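Local coordinates for protein taurine:2-oxoglutarate aminotransferase (Bifidobacterium kashiwanohense PV20-2, PDB 6JIX) that probably catalyses the pyridoxal-phosphate-dependent transfer of an amino group from taurine to 2-oxoglutarate, as a class-III aminotransferase, at residues Glu219-Ala224 against Gln268-Lys273; Ala256-Thr261 against Ala326-Tyr331; Met175-Tyr180 against Ala191-Asp196; His199-Gln204 against Arg239-Lys244. All coordinates share one frame; numbering follows the deposited sequence.

Overall arrangement
All four contacts lie in one chain of this class-III aminotransferase. The centre of contact 1 is about 15 Å from those of contacts 2 and 3, and about 17 Å from that of contact 4. It touches all three: N269 ND2 is hydrogen-bonded to T261 OG1 of contact 2, V222 packs on N176 of contact 3, and V272 packs on R239 of contact 4, on helix 234-245. Contacts 3 and 4 share helix 190-208, with centres about 14 Å apart. The centre of contact 2 is about 30 Å from that of contact 3 and about 31 Å from that of contact 4. Along the chain contact 3 closes before the others open. E219 alone of contact 1 belongs to the PLP pocket.

Contact 1 (Glu219-Ala224 against Gln268-Lys273); sequences ESIVGA and QNFDVK. With PLP (pyridoxal-5'-phosphate), chain G.
F270 carries this contact. Its ring reaches the turn that follows strand 213-219. I221 comes to the ring edge, near the ring plane, with CG1 at 4.1 Å from F270 CZ. The two side chains cross obliquely. The carbonyl oxygen of S220 lies 3.8 Å from F270 CE2, at an oblique position on the ring. The direct touches are few and of van der Waals kind. The close-packed side is formed by S220 and I221, both buried. I221 also rests on I367 of strand 361-367, and S220 OG is hydrogen-bonded to E253 OE2. M235 and E236 of helix 234-245 and P230 add to the packing on the F270 ring. The looser side is that of the 268-273 loop. F270 is partly exposed, and the next residue, D271, is exposed at the centre of an inverse gamma turn.

E219, at the start of its segment, lies at the cofactor. Its OE1 is 3.1 Å from C2A, the methyl carbon of PLP. G223 N donates to E219 OE1 at 2.9 Å, with an angle of 158° at the hydrogen. The G223 N-H meets OE1 from above the carboxylate plane, 55° out of it. OE2 takes a hydrogen bond from Y143 N. The F270 packing lies away from the site. E219 belongs to the PLP pocket, at the end of a central-sheet strand, as in fold type I aminotransferases.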
loop_
_atom_site.group_PDB
_atom_site.type_symbol
_atom_site.label_atom_id
_atom_site.label_comp_id
_atom_site.label_asym_id
_atom_site.label_seq_id
_atom_site.Cartn_x
_atom_site.Cartn_y
_atom_site.Cartn_z
ATOM N N GLU A 219 -8.977 -1.643 -16.724
ATOM C CA GLU A 219 -10.009 -2.290 -15.920
ATOM C C GLU A 219 -10.823 -3.241 -16.780
ATOM O O GLU A 219 -11.337 -2.857 -17.843
ATOM C CB GLU A 219 -10.954 -1.252 -15.314
ATOM C CG GLU A 219 -10.417 -0.423 -14.179
ATOM C CD GLU A 219 -11.405 0.663 -13.740
ATOM O OE1 GLU A 219 -12.178 0.405 -12.786
ATOM O OE2 GLU A 219 -11.405 1.766 -14.336
ATOM N N SER A 220 -10.993 -4.470 -16.288
ATOM C CA SER A 220 -11.769 -5.457 -17.043
ATOM C C SER A 220 -13.114 -4.874 -17.469
ATOM O O SER A 220 -13.467 -4.884 -18.655
ATOM C CB SER A 220 -11.968 -6.724 -16.203
ATOM O OG SER A 220 -10.740 -7.403 -15.953
ATOM N N ILE A 221 -13.838 -4.288 -16.517
ATOM C CA ILE A 221 -15.004 -3.449 -16.771
ATOM C C ILE A 221 -14.785 -2.178 -15.974
ATOM O O ILE A 221 -14.549 -2.250 -14.762
ATOM C CB ILE A 221 -16.316 -4.131 -16.339
ATOM C CG1 ILE A 221 -16.640 -5.297 -17.265
ATOM C CG2 ILE A 221 -17.471 -3.122 -16.341
ATOM C CD1 ILE A 221 -17.572 -6.339 -16.638
ATOM N N VAL A 222 -14.795 -1.023 -16.649
ATOM C CA VAL A 222 -14.509 0.232 -15.945
ATOM C C VAL A 222 -15.498 0.405 -14.799
ATOM O O VAL A 222 -16.715 0.468 -15.019
ATOM C CB VAL A 222 -14.520 1.431 -16.900
ATOM C CG1 VAL A 222 -14.708 2.720 -16.121
ATOM C CG2 VAL A 222 -13.220 1.494 -17.671
ATOM N N GLY A 223 -14.976 0.519 -13.570
ATOM C CA GLY A 223 -15.793 0.428 -12.380
ATOM C C GLY A 223 -16.218 1.720 -11.718
ATOM O O GLY A 223 -17.342 2.189 -11.928
ATOM N N ALA A 224 -15.344 2.302 -10.892
ATOM C CA ALA A 224 -15.773 3.460 -10.116
ATOM C C ALA A 224 -16.313 4.547 -11.028
ATOM O O ALA A 224 -17.250 5.264 -10.657
ATOM C CB ALA A 224 -14.627 3.982 -9.247
ATOM N N GLN A 268 -12.977 -13.012 -16.990
ATOM C CA GLN A 268 -13.501 -14.314 -17.387
ATOM C C GLN A 268 -14.843 -14.211 -18.111
ATOM O O GLN A 268 -15.346 -15.237 -18.581
ATOM C CB GLN A 268 -13.641 -15.225 -16.166
ATOM C CG GLN A 268 -12.342 -15.914 -15.770
ATOM C CD GLN A 268 -12.324 -16.323 -14.298
ATOM O OE1 GLN A 268 -13.222 -15.959 -13.534
ATOM N NE2 GLN A 268 -11.301 -17.078 -13.898
ATOM N N ASN A 269 -15.444 -13.016 -18.207
ATOM C CA ASN A 269 -16.647 -12.864 -19.014
ATOM C C ASN A 269 -16.322 -12.655 -20.476
ATOM O O ASN A 269 -17.246 -12.498 -21.281
ATOM C CB ASN A 269 -17.460 -11.648 -18.563
ATOM C CG ASN A 269 -18.032 -11.803 -17.191
ATOM O OD1 ASN A 269 -19.061 -12.448 -17.008
ATOM N ND2 ASN A 269 -17.376 -11.201 -16.205
ATOM N N PHE A 270 -15.047 -12.718 -20.837
ATOM C CA PHE A 270 -14.575 -12.373 -22.162
ATOM C C PHE A 270 -13.625 -13.472 -22.607
ATOM O O PHE A 270 -13.078 -14.220 -21.792
ATOM C CB PHE A 270 -13.832 -11.027 -22.225
ATOM C CG PHE A 270 -14.584 -9.844 -21.656
ATOM C CD1 PHE A 270 -15.630 -9.256 -22.349
ATOM C CD2 PHE A 270 -14.183 -9.268 -20.455
ATOM C CE1 PHE A 270 -16.298 -8.139 -21.831
ATOM C CE2 PHE A 270 -14.846 -8.149 -19.932
ATOM C CZ PHE A 270 -15.899 -7.586 -20.625
ATOM N N ASP A 271 -13.416 -13.544 -23.914
ATOM C CA ASP A 271 -12.559 -14.570 -24.499
ATOM C C ASP A 271 -11.103 -14.092 -24.550
ATOM O O ASP A 271 -10.488 -13.975 -25.611
ATOM C CB ASP A 271 -13.089 -14.958 -25.874
ATOM C CG ASP A 271 -12.357 -16.137 -26.472
ATOM O OD1 ASP A 271 -11.466 -16.698 -25.799
ATOM O OD2 ASP A 271 -12.675 -16.501 -27.626
ATOM N N VAL A 272 -10.555 -13.806 -23.367
ATOM C CA VAL A 272 -9.189 -13.302 -23.231
ATOM C C VAL A 272 -8.545 -13.897 -21.989
ATOM O O VAL A 272 -9.200 -14.050 -20.956
ATOM C CB VAL A 272 -9.153 -11.770 -23.110
ATOM C CG1 VAL A 272 -9.981 -11.106 -24.184
ATOM C CG2 VAL A 272 -9.645 -11.382 -21.732
ATOM N N LYS A 273 -7.264 -14.241 -22.090
ATOM C CA LYS A 273 -6.446 -14.490 -20.903
ATOM C C LYS A 273 -5.399 -13.376 -20.804
ATOM O O LYS A 273 -4.480 -13.314 -21.637
ATOM C CB LYS A 273 -5.781 -15.874 -20.940
HETATM N N1 PLP G . -8.142 -0.167 -9.471
HETATM C C2 PLP G . -9.472 -0.045 -9.444
HETATM C C2A PLP G . -10.324 -0.608 -10.568
HETATM C C3 PLP G . -10.112 0.614 -8.365
HETATM O O3 PLP G . -11.486 0.759 -8.312
HETATM C C4 PLP G . -9.362 1.126 -7.330
HETATM C C4A PLP G . -10.099 1.841 -6.160
HETATM O O4A PLP G . -11.192 2.377 -6.347
HETATM C C5 PLP G . -7.943 0.970 -7.400
HETATM C C6 PLP G . -7.356 0.307 -8.487
HETATM C C5A PLP G . -7.047 1.534 -6.238
HETATM O O4P PLP G . -7.141 0.606 -5.205
HETATM P P PLP G . -6.655 1.011 -3.705
HETATM O O1P PLP G . -6.642 -0.171 -2.837
HETATM O O2P PLP G . -5.247 1.457 -3.694
HETATM O O3P PLP G . -7.654 2.236 -3.129
#

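Contact 2 (Ala256-Thr261 against Ala326-Tyr331); sequences AGFGRT and AAVNYY
F258 and Y331 each set CG anti to their own carbonyl carbon, with chi1 of -64° and -70°. These torsions send the Y331 ring across the F258 backbone and set the F258 ring alongside V328 of the helix. The carbonyl carbon of F258 lies over one face of the Y331 ring. The closest side-chain touch is F258 CB to Y331 CE2, 3.6 Å. F258 CD1 reaches the same Y331 CE2 at 3.7 Å. The ring planes differ by 24°, but the rings are slid apart and barely overlap, with centroids 5.9 Å from each other. The contact therefore rests on ring atoms against CB and backbone more than on a stack. V328 adds one methyl group, CG2, at 4.1 Å from F258 CE1.

The far end of Y331 is fixed by a hydrogen bond from OH to G282 O, next to the PLP-binding K281. The F258 side chain lies about 7 Å from that of K281. F265 meets the F258 ring edge-to-face. Around this buried contact, L98 of helix 89-102 packs on both F258 and V328. Helix 318-333, which bears Y331, also packs on helix 66-78 through A327 and I68.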
loop_
_atom_site.group_PDB
_atom_site.type_symbol
_atom_site.label_atom_id
_atom_site.label_comp_id
_atom_site.label_asym_id
_atom_site.label_seq_id
_atom_site.Cartn_x
_atom_site.Cartn_y
_atom_site.Cartn_z
ATOM N N ALA A 256 -13.667 -5.256 -9.933
ATOM C CA ALA A 256 -14.575 -6.187 -10.588
ATOM C C ALA A 256 -14.264 -7.645 -10.277
ATOM O O ALA A 256 -14.972 -8.528 -10.774
ATOM C CB ALA A 256 -14.557 -5.967 -12.104
ATOM N N GLY A 257 -13.249 -7.915 -9.448
ATOM C CA GLY A 257 -12.887 -9.282 -9.137
ATOM C C GLY A 257 -13.723 -9.895 -8.012
ATOM O O GLY A 257 -14.511 -9.239 -7.335
ATOM N N PHE A 258 -13.579 -11.210 -7.874
ATOM C CA PHE A 258 -14.144 -11.983 -6.771
ATOM C C PHE A 258 -15.677 -11.934 -6.748
ATOM O O PHE A 258 -16.312 -11.518 -5.778
ATOM C CB PHE A 258 -13.500 -11.536 -5.455
ATOM C CG PHE A 258 -12.025 -11.823 -5.425
ATOM C CD1 PHE A 258 -11.569 -13.116 -5.280
ATOM C CD2 PHE A 258 -11.096 -10.816 -5.655
ATOM C CE1 PHE A 258 -10.210 -13.392 -5.310
ATOM C CE2 PHE A 258 -9.734 -11.087 -5.686
ATOM C CZ PHE A 258 -9.289 -12.370 -5.513
ATOM N N GLY A 259 -16.267 -12.404 -7.854
ATOM C CA GLY A 259 -17.691 -12.641 -7.931
ATOM C C GLY A 259 -18.529 -11.438 -8.278
ATOM O O GLY A 259 -19.738 -11.592 -8.510
ATOM N N ARG A 260 -17.933 -10.243 -8.290
ATOM C CA ARG A 260 -18.680 -9.013 -8.528
ATOM C C ARG A 260 -19.592 -9.116 -9.756
ATOM O O ARG A 260 -20.740 -8.643 -9.730
ATOM C CB ARG A 260 -17.693 -7.855 -8.675
ATOM C CG ARG A 260 -18.363 -6.507 -8.779
ATOM C CD ARG A 260 -19.590 -6.485 -7.898
ATOM N NE ARG A 260 -19.206 -6.486 -6.502
ATOM C CZ ARG A 260 -20.043 -6.197 -5.520
ATOM N NH1 ARG A 260 -21.297 -5.893 -5.818
ATOM N NH2 ARG A 260 -19.622 -6.203 -4.258
ATOM N N THR A 261 -19.107 -9.743 -10.832
ATOM C CA THR A 261 -19.803 -9.783 -12.116
ATOM C C THR A 261 -20.487 -11.114 -12.395
ATOM O O THR A 261 -21.019 -11.299 -13.496
ATOM C CB THR A 261 -18.823 -9.485 -13.258
ATOM O OG1 THR A 261 -17.942 -10.612 -13.451
ATOM C CG2 THR A 261 -18.014 -8.185 -12.963
ATOM N N ALA A 326 -9.728 -17.819 3.626
ATOM C CA ALA A 326 -11.099 -18.033 4.075
ATOM C C ALA A 326 -12.100 -17.420 3.103
ATOM O O ALA A 326 -13.128 -18.034 2.783
ATOM C CB ALA A 326 -11.278 -17.455 5.473
ATOM N N ALA A 327 -11.823 -16.206 2.623
ATOM C CA ALA A 327 -12.729 -15.569 1.672
ATOM C C ALA A 327 -12.844 -16.383 0.391
ATOM O O ALA A 327 -13.948 -16.691 -0.066
ATOM C CB ALA A 327 -12.254 -14.153 1.354
ATOM N N VAL A 328 -11.716 -16.770 -0.194
ATOM C CA VAL A 328 -11.800 -17.466 -1.476
ATOM C C VAL A 328 -12.516 -18.799 -1.309
ATOM O O VAL A 328 -13.366 -19.163 -2.132
ATOM C CB VAL A 328 -10.403 -17.637 -2.097
ATOM C CG1 VAL A 328 -10.479 -18.524 -3.323
ATOM C CG2 VAL A 328 -9.783 -16.257 -2.421
ATOM N N ASN A 329 -12.211 -19.532 -0.222
ATOM C CA ASN A 329 -12.887 -20.803 0.049
ATOM C C ASN A 329 -14.391 -20.607 0.180
ATOM O O ASN A 329 -15.172 -21.439 -0.287
ATOM C CB ASN A 329 -12.335 -21.454 1.320
ATOM C CG ASN A 329 -11.131 -22.356 1.053
ATOM O OD1 ASN A 329 -10.958 -22.879 -0.054
ATOM N ND2 ASN A 329 -10.281 -22.531 2.073
ATOM N N TYR A 330 -14.818 -19.499 0.782
ATOM C CA TYR A 330 -16.242 -19.204 0.848
ATOM C C TYR A 330 -16.840 -18.995 -0.543
ATOM O O TYR A 330 -17.892 -19.565 -0.869
ATOM C CB TYR A 330 -16.490 -17.976 1.715
ATOM C CG TYR A 330 -17.955 -17.824 2.061
ATOM C CD1 TYR A 330 -18.854 -17.256 1.164
ATOM C CD2 TYR A 330 -18.440 -18.275 3.279
ATOM C CE1 TYR A 330 -20.197 -17.126 1.496
ATOM C CE2 TYR A 330 -19.755 -18.145 3.617
ATOM C CZ TYR A 330 -20.641 -17.581 2.734
ATOM O OH TYR A 330 -21.971 -17.477 3.115
ATOM N N TYR A 331 -16.206 -18.150 -1.369
ATOM C CA TYR A 331 -16.740 -17.905 -2.707
ATOM C C TYR A 331 -17.020 -19.228 -3.388
ATOM O O TYR A 331 -18.092 -19.430 -3.968
ATOM C CB TYR A 331 -15.770 -17.078 -3.572
ATOM C CG TYR A 331 -15.593 -15.625 -3.191
ATOM C CD1 TYR A 331 -16.689 -14.787 -3.025
ATOM C CD2 TYR A 331 -14.315 -15.090 -3.001
ATOM C CE1 TYR A 331 -16.518 -13.471 -2.678
ATOM C CE2 TYR A 331 -14.135 -13.777 -2.654
ATOM C CZ TYR A 331 -15.234 -12.967 -2.495
ATOM O OH TYR A 331 -15.056 -11.640 -2.149
#

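Contact 3 (Met175-Tyr180 against Ala191-Asp196); sequences MNPNMY and ATVTAD
V193, which P177 and M179 both touch, lies in a helical turn closed by the backbone hydrogen bond from D196 N to T192 O, 2.9 Å. The preceding bond, A195 N to A191 O, is 3.0 Å. This regular backbone presents V193 toward the 175-180 segment, and its two methyl groups take one partner each. CG1 stands anti to the backbone N, with chi1 -177°, and meets the proline: V193 CG1 is 3.7 Å from P177 CB. The other branch, CG2, meets the end of the methionine, with M179 CE at 3.9 Å from V193 CG2. M179 CE is also 4.2 Å from V193 CB. The M179 side chain does not start out toward the valine; its end comes nearer. It bends at its last torsion, chi3 115°, which carries its terminal methyl to V193.

The contact is small and wholly apolar. All three residues are buried. Y184 covers V193 further, and P177 also packs on Y197, one helical turn along. The segment 175-180 runs from strand 171-174, an edge strand of the seven-stranded sheet within this chain, to the start of the short helix 179-182. The contact lays this link on helix 190-208, while Y234 of helix 234-245 packs on P177 from a third element.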
loop_
_atom_site.group_PDB
_atom_site.type_symbol
_atom_site.label_atom_id
_atom_site.label_comp_id
_atom_site.label_asym_id
_atom_site.label_seq_id
_atom_site.Cartn_x
_atom_site.Cartn_y
_atom_site.Cartn_z
ATOM N N MET A 175 -8.637 6.976 -25.452
ATOM C CA MET A 175 -10.046 7.099 -25.109
ATOM C C MET A 175 -10.765 5.774 -25.348
ATOM O O MET A 175 -10.659 5.190 -26.430
ATOM C CB MET A 175 -10.698 8.210 -25.930
ATOM C CG MET A 175 -12.155 8.444 -25.597
ATOM S SD MET A 175 -12.418 8.984 -23.887
ATOM C CE MET A 175 -11.049 10.131 -23.734
ATOM N N ASN A 176 -11.450 5.266 -24.305
ATOM C CA ASN A 176 -12.292 4.086 -24.438
ATOM C C ASN A 176 -13.753 4.496 -24.566
ATOM O O ASN A 176 -14.145 5.570 -24.098
ATOM C CB ASN A 176 -12.136 3.129 -23.243
ATOM C CG ASN A 176 -12.062 3.847 -21.894
ATOM O OD1 ASN A 176 -11.765 5.044 -21.813
ATOM N ND2 ASN A 176 -12.308 3.100 -20.819
ATOM N N PRO A 177 -14.578 3.659 -25.195
ATOM C CA PRO A 177 -15.970 4.049 -25.457
ATOM C C PRO A 177 -16.834 3.930 -24.214
ATOM O O PRO A 177 -16.762 2.947 -23.473
ATOM C CB PRO A 177 -16.423 3.046 -26.526
ATOM C CG PRO A 177 -15.615 1.827 -26.220
ATOM C CD PRO A 177 -14.264 2.329 -25.749
ATOM N N ASN A 178 -17.652 4.953 -23.999
ATOM C CA ASN A 178 -18.775 4.904 -23.068
ATOM C C ASN A 178 -20.007 4.995 -23.955
ATOM O O ASN A 178 -20.463 6.091 -24.284
ATOM C CB ASN A 178 -18.745 6.037 -22.040
ATOM C CG ASN A 178 -19.931 5.980 -21.043
ATOM O OD1 ASN A 178 -20.943 5.312 -21.276
ATOM N ND2 ASN A 178 -19.798 6.703 -19.936
ATOM N N MET A 179 -20.541 3.832 -24.334
ATOM C CA MET A 179 -21.518 3.769 -25.419
ATOM C C MET A 179 -22.622 4.811 -25.272
ATOM O O MET A 179 -22.873 5.588 -26.198
ATOM C CB MET A 179 -22.099 2.367 -25.510
ATOM C CG MET A 179 -21.307 1.536 -26.467
ATOM S SD MET A 179 -22.013 -0.080 -26.674
ATOM C CE MET A 179 -22.472 0.017 -28.406
ATOM N N TYR A 180 -23.297 4.853 -24.119
ATOM C CA TYR A 180 -24.391 5.807 -23.972
ATOM C C TYR A 180 -23.903 7.247 -24.121
ATOM O O TYR A 180 -24.453 8.020 -24.912
ATOM C CB TYR A 180 -25.102 5.615 -22.639
ATOM C CG TYR A 180 -26.250 6.584 -22.481
ATOM C CD1 TYR A 180 -27.541 6.257 -22.911
ATOM C CD2 TYR A 180 -26.043 7.851 -21.934
ATOM C CE1 TYR A 180 -28.587 7.161 -22.784
ATOM C CE2 TYR A 180 -27.090 8.762 -21.799
ATOM C CZ TYR A 180 -28.352 8.417 -22.227
ATOM O OH TYR A 180 -29.373 9.340 -22.093
ATOM N N ALA A 191 -20.992 -3.499 -32.858
ATOM C CA ALA A 191 -19.993 -3.868 -33.854
ATOM C C ALA A 191 -19.318 -2.647 -34.472
ATOM O O ALA A 191 -18.118 -2.703 -34.787
ATOM C CB ALA A 191 -20.649 -4.714 -34.936
ATOM N N THR A 192 -20.060 -1.537 -34.609
ATOM C CA THR A 192 -19.512 -0.289 -35.143
ATOM C C THR A 192 -18.596 0.383 -34.132
ATOM O O THR A 192 -17.486 0.829 -34.463
ATOM C CB THR A 192 -20.645 0.676 -35.507
ATOM O OG1 THR A 192 -21.576 0.038 -36.380
ATOM C CG2 THR A 192 -20.090 1.890 -36.178
ATOM N N VAL A 193 -19.090 0.532 -32.906
ATOM C CA VAL A 193 -18.290 1.148 -31.863
ATOM C C VAL A 193 -17.020 0.344 -31.632
ATOM O O VAL A 193 -15.925 0.904 -31.505
ATOM C CB VAL A 193 -19.133 1.308 -30.592
ATOM C CG1 VAL A 193 -18.326 2.005 -29.541
ATOM C CG2 VAL A 193 -20.364 2.119 -30.920
ATOM N N THR A 194 -17.135 -0.982 -31.606
ATOM C CA THR A 194 -15.959 -1.814 -31.393
ATOM C C THR A 194 -14.969 -1.650 -32.535
ATOM O O THR A 194 -13.782 -1.389 -32.310
ATOM C CB THR A 194 -16.393 -3.273 -31.232
ATOM O OG1 THR A 194 -16.888 -3.452 -29.899
ATOM C CG2 THR A 194 -15.247 -4.256 -31.489
ATOM N N ALA A 195 -15.461 -1.694 -33.768
ATOM C CA ALA A 195 -14.571 -1.547 -34.910
ATOM C C ALA A 195 -13.861 -0.198 -34.875
ATOM O O ALA A 195 -12.649 -0.121 -35.111
ATOM C CB ALA A 195 -15.356 -1.717 -36.209
ATOM N N ASP A 196 -14.597 0.874 -34.563
ATOM C CA ASP A 196 -13.997 2.204 -34.550
ATOM C C ASP A 196 -12.978 2.329 -33.419
ATOM O O ASP A 196 -11.859 2.816 -33.631
ATOM C CB ASP A 196 -15.087 3.273 -34.472
ATOM C CG ASP A 196 -14.549 4.646 -34.103
ATOM O OD1 ASP A 196 -13.346 4.931 -34.344
ATOM O OD2 ASP A 196 -15.337 5.458 -33.565
#

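Contact 4 (His199-Gln204 against Arg239-Lys244); sequences HRLDEQ and RALCDK
Two helices of the layer that covers the seven-stranded sheet, 190-208 and 234-245, meet here through L241. D202 and L241 have the nearest CA atoms, 7.0 Å apart. L241 uses both of its methyl groups. CD1 meets a leucine on the opposite helix, with L201 CD2 at 3.6 Å from L241 CD1. CD2 lies against the aspartate, with L241 CD2 at 3.8 Å from D202 CG. D202 has CG anti to its backbone N, chi1 -166°, which lays the carboxylate alongside that methyl. The carboxylate oxygens also have polar partners. OD1 is hydrogen-bonded to Y245 OH. OD2 takes a bond from a water, which lies 3.2 Å from D202 OD2. The same water accepts a weak bond from K244 NZ at 3.4 Å. The charged atoms D202 OD2 and K244 NZ are 4.9 Å apart, so a water, only weakly bound on the lysine side, may bridge the two charges. K244 is exposed, which makes this the solvent side.

The sheet side is apolar. L201 packs on F174 and F137, and C242 on M249. Helix 234-245 connects the parallel neighbouring strands 213-219 and 248-252, a beta-alpha-beta crossover. Helices packed over a mostly parallel central sheet in this way fit the large domain of fold type I PLP enzymes.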
loop_
_atom_site.group_PDB
_atom_site.type_symbol
_atom_site.label_atom_id
_atom_site.label_comp_id
_atom_site.label_asym_id
_atom_site.label_seq_id
_atom_site.Cartn_x
_atom_site.Cartn_y
_atom_site.Cartn_z
ATOM N N HIS A 199 -9.819 0.494 -33.979
ATOM C CA HIS A 199 -8.970 1.111 -34.994
ATOM C C HIS A 199 -8.267 2.348 -34.448
ATOM O O HIS A 199 -7.101 2.590 -34.771
ATOM C CB HIS A 199 -9.770 1.462 -36.250
ATOM C CG HIS A 199 -8.957 2.171 -37.287
ATOM N ND1 HIS A 199 -9.009 3.538 -37.465
ATOM C CD2 HIS A 199 -8.047 1.709 -38.177
ATOM C CE1 HIS A 199 -8.174 3.888 -38.428
ATOM N NE2 HIS A 199 -7.583 2.796 -38.878
ATOM N N ARG A 200 -8.973 3.158 -33.652
ATOM C CA ARG A 200 -8.344 4.276 -32.954
ATOM C C ARG A 200 -7.166 3.814 -32.110
ATOM O O ARG A 200 -6.120 4.477 -32.070
ATOM C CB ARG A 200 -9.352 4.987 -32.058
ATOM C CG ARG A 200 -10.508 5.651 -32.749
ATOM C CD ARG A 200 -11.185 6.546 -31.739
ATOM N NE ARG A 200 -12.563 6.837 -32.091
ATOM C CZ ARG A 200 -13.326 7.702 -31.431
ATOM N NH1 ARG A 200 -12.844 8.365 -30.380
ATOM N NH2 ARG A 200 -14.573 7.899 -31.828
ATOM N N LEU A 201 -7.331 2.702 -31.387
ATOM C CA LEU A 201 -6.250 2.224 -30.532
ATOM C C LEU A 201 -5.085 1.694 -31.367
ATOM O O LEU A 201 -3.926 2.046 -31.127
ATOM C CB LEU A 201 -6.779 1.165 -29.570
ATOM C CG LEU A 201 -5.750 0.429 -28.712
ATOM C CD1 LEU A 201 -4.940 1.397 -27.820
ATOM C CD2 LEU A 201 -6.430 -0.658 -27.894
ATOM N N ASP A 202 -5.377 0.864 -32.369
ATOM C CA ASP A 202 -4.343 0.402 -33.295
ATOM C C ASP A 202 -3.578 1.580 -33.903
ATOM O O ASP A 202 -2.338 1.586 -33.947
ATOM C CB ASP A 202 -4.989 -0.455 -34.396
ATOM C CG ASP A 202 -3.978 -1.250 -35.197
ATOM O OD1 ASP A 202 -2.790 -1.253 -34.844
ATOM O OD2 ASP A 202 -4.368 -1.888 -36.192
ATOM N N GLU A 203 -4.306 2.601 -34.365
ATOM C CA GLU A 203 -3.642 3.736 -34.996
ATOM C C GLU A 203 -2.754 4.470 -34.003
ATOM O O GLU A 203 -1.646 4.886 -34.348
ATOM C CB GLU A 203 -4.669 4.682 -35.601
ATOM C CG GLU A 203 -4.196 5.287 -36.911
ATOM C CD GLU A 203 -5.197 6.269 -37.510
ATOM O OE1 GLU A 203 -6.125 6.716 -36.784
ATOM O OE2 GLU A 203 -5.051 6.592 -38.710
ATOM N N GLN A 204 -3.234 4.653 -32.768
ATOM C CA GLN A 204 -2.422 5.317 -31.757
ATOM C C GLN A 204 -1.218 4.469 -31.367
ATOM O O GLN A 204 -0.104 4.995 -31.221
ATOM C CB GLN A 204 -3.264 5.652 -30.535
ATOM C CG GLN A 204 -2.495 6.469 -29.524
ATOM C CD GLN A 204 -3.308 6.819 -28.320
ATOM O OE1 GLN A 204 -4.343 6.215 -28.077
ATOM N NE2 GLN A 204 -2.854 7.802 -27.555
ATOM N N ARG A 239 -7.006 -7.641 -26.757
ATOM C CA ARG A 239 -6.131 -8.806 -26.589
ATOM C C ARG A 239 -5.452 -9.173 -27.904
ATOM O O ARG A 239 -4.291 -9.605 -27.920
ATOM C CB ARG A 239 -6.929 -9.994 -26.046
ATOM C CG ARG A 239 -6.135 -11.277 -25.934
ATOM C CD ARG A 239 -5.141 -11.203 -24.799
ATOM N NE ARG A 239 -3.805 -10.796 -25.239
ATOM C CZ ARG A 239 -2.732 -10.829 -24.455
ATOM N NH1 ARG A 239 -2.849 -11.248 -23.196
ATOM N NH2 ARG A 239 -1.545 -10.450 -24.921
ATOM N N ALA A 240 -6.165 -9.017 -29.017
ATOM C CA ALA A 240 -5.581 -9.326 -30.318
ATOM C C ALA A 240 -4.459 -8.351 -30.663
ATOM O O ALA A 240 -3.389 -8.764 -31.133
ATOM C CB ALA A 240 -6.672 -9.308 -31.391
ATOM N N LEU A 241 -4.684 -7.049 -30.444
ATOM C CA LEU A 241 -3.627 -6.076 -30.724
ATOM C C LEU A 241 -2.392 -6.354 -29.879
ATOM O O LEU A 241 -1.264 -6.270 -30.377
ATOM C CB LEU A 241 -4.116 -4.644 -30.501
ATOM C CG LEU A 241 -5.313 -4.133 -31.287
ATOM C CD1 LEU A 241 -5.740 -2.786 -30.722
ATOM C CD2 LEU A 241 -4.987 -4.053 -32.789
ATOM N N CYS A 242 -2.580 -6.668 -28.591
ATOM C CA CYS A 242 -1.434 -7.003 -27.752
ATOM C C CYS A 242 -0.677 -8.185 -28.334
ATOM O O CYS A 242 0.554 -8.158 -28.442
ATOM C CB CYS A 242 -1.884 -7.318 -26.326
ATOM S SG CYS A 242 -2.631 -5.937 -25.444
ATOM N N ASP A 243 -1.411 -9.228 -28.728
ATOM C CA ASP A 243 -0.790 -10.403 -29.325
ATOM C C ASP A 243 -0.026 -10.028 -30.589
ATOM O O ASP A 243 1.118 -10.452 -30.792
ATOM C CB ASP A 243 -1.863 -11.443 -29.637
ATOM C CG ASP A 243 -2.445 -12.099 -28.391
ATOM O OD1 ASP A 243 -1.903 -11.939 -27.273
ATOM O OD2 ASP A 243 -3.465 -12.800 -28.543
ATOM N N LYS A 244 -0.656 -9.234 -31.458
ATOM C CA LYS A 244 -0.011 -8.806 -32.696
ATOM C C LYS A 244 1.313 -8.103 -32.422
ATOM O O LYS A 244 2.300 -8.330 -33.128
ATOM C CB LYS A 244 -0.953 -7.888 -33.474
ATOM C CG LYS A 244 -0.482 -7.519 -34.856
ATOM C CD LYS A 244 -1.540 -6.686 -35.580
ATOM C CE LYS A 244 -0.957 -5.948 -36.778
ATOM N NZ LYS A 244 -1.960 -5.808 -37.879
HETATM O O HOH W 1 -4.700 -5.097 -35.998
#